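Small S protein (Podospora anserina, PDB 2WVQ) mediates heterokaryon incompatibility (non-self recognition), forming the [het-s] prion and triggering a lethal reaction with het-S from incompatible cells. Local coordinates at residues E196-A199 with S200-L204. The protein carries 2 engineered substitutions. Sequence-based numbering, arbitrary orientation.
Sequences EDEA and SLTIL
Leu201 N donates to Asp197 O at 3.2 Å, the first of three successive i to i+4 backbone bonds that open helix 198-207; Thr202 N to Glu198 O (2.8 Å) and Ile203 N to Ala199 O (3.2 Å) continue the turn. Asp197, whose backbone is not yet helical, occupies the N-cap, and its side chain folds forward to the first turn. With CG lying between the backbone N and the carbonyl carbon (chi1 52°), the carboxylate reaches Ser200 by one oxygen: OD1 accepts from Ser200 OG at 2.9 Å, on its syn side but 27° out of the carboxylate plane. The same OD1 takes a longer, weak capping bond from Ser200 N at 3.5 Å, so amide and hydroxyl of a single residue share one acceptor. The serine hydroxyl stands beside its own backbone N, which is what brings both donors to that oxygen. On another side of the turn, Leu201 lays CG and CD1 against the carbonyl of Asp197, CG lying 3.5 Å from Asp197 O. Glu198, bent at chi2, swings its carboxylate round beside Thr202, but the model is too close there and the hydroxyl position doubtful. Beyond the turn, Leu201 packs on Ile223 of helix 213-224, whereas Ser200 and Ile203 meet Ile125 of helix 124-140. This is therefore a worked case of aspartate N-capping in the globular, HeLo-type domain of a prion-forming protein: the carboxylate weakly serves one of the first amides of the helix, which has no preceding helical turn to draw on, it accepts from the hydroxyl of a buried serine, and, probably charged, at the N-terminal end of the helix it would be expected to interact favourably with the helix dipole.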
# COMPACT_ATOMS: atom_id res chain seq x y z
N GLU A 196 -15.15 20.80 -25.80
CA GLU A 196 -16.22 20.75 -26.80
C GLU A 196 -16.09 19.60 -27.79
O GLU A 196 -17.11 19.12 -28.35
CB GLU A 196 -16.31 22.08 -27.56
CG GLU A 196 -16.68 23.29 -26.69
CD GLU A 196 -17.98 23.09 -25.87
OE1 GLU A 196 -18.31 23.99 -25.05
OE2 GLU A 196 -18.66 22.05 -26.04
N ASP A 197 -14.85 19.15 -28.02
CA ASP A 197 -14.59 18.20 -29.11
C ASP A 197 -14.76 16.75 -28.66
O ASP A 197 -14.27 16.35 -27.59
CB ASP A 197 -13.18 18.43 -29.70
CG ASP A 197 -12.08 18.43 -28.63
OD1 ASP A 197 -11.02 17.80 -28.87
OD2 ASP A 197 -12.26 19.07 -27.56
N GLU A 198 -15.48 15.98 -29.48
CA GLU A 198 -15.72 14.56 -29.24
C GLU A 198 -14.43 13.79 -28.95
O GLU A 198 -14.43 12.89 -27.98
CB GLU A 198 -16.44 13.94 -30.44
CG GLU A 198 -17.22 12.67 -30.13
CD GLU A 198 -16.36 11.42 -30.22
OE1 GLU A 198 -15.98 11.03 -31.35
OE2 GLU A 198 -16.05 10.81 -29.15
N ALA A 199 -13.33 14.08 -29.72
CA ALA A 199 -12.01 13.43 -29.49
C ALA A 199 -11.67 13.45 -28.03
O ALA A 199 -11.60 12.38 -27.38
CB ALA A 199 -10.92 14.11 -30.31
N SER A 200 -11.47 14.66 -27.49
CA SER A 200 -11.04 14.81 -26.11
C SER A 200 -12.02 14.22 -25.09
O SER A 200 -11.58 13.69 -24.04
CB SER A 200 -10.77 16.30 -25.79
OG SER A 200 -9.65 16.77 -26.53
N LEU A 201 -13.32 14.28 -25.38
CA LEU A 201 -14.36 13.75 -24.47
C LEU A 201 -14.36 12.22 -24.37
O LEU A 201 -14.56 11.65 -23.28
CB LEU A 201 -15.74 14.28 -24.84
CG LEU A 201 -16.05 15.77 -24.67
CD1 LEU A 201 -17.24 16.19 -25.54
CD2 LEU A 201 -16.32 16.14 -23.22
N THR A 202 -14.13 11.56 -25.50
CA THR A 202 -13.98 10.09 -25.55
C THR A 202 -12.78 9.64 -24.73
O THR A 202 -12.84 8.62 -24.04
CB THR A 202 -13.76 9.60 -26.99
OG1 THR A 202 -14.72 10.22 -27.84
CG2 THR A 202 -13.89 8.07 -27.08
N ILE A 203 -11.70 10.42 -24.81
CA ILE A 203 -10.48 10.17 -24.03
C ILE A 203 -10.72 10.24 -22.51
O ILE A 203 -10.25 9.37 -21.75
CB ILE A 203 -9.31 11.14 -24.46
CG1 ILE A 203 -8.76 10.72 -25.83
CG2 ILE A 203 -8.17 11.19 -23.38
CD1 ILE A 203 -7.70 11.64 -26.39
N LEU A 204 -11.47 11.25 -22.07
CA LEU A 204 -11.86 11.36 -20.64
C LEU A 204 -12.82 10.24 -20.22
O LEU A 204 -12.61 9.62 -19.19
CB LEU A 204 -12.50 12.74 -20.36
CG LEU A 204 -11.69 14.02 -20.49
CD1 LEU A 204 -12.64 15.19 -20.26
CD2 LEU A 204 -10.51 14.05 -19.47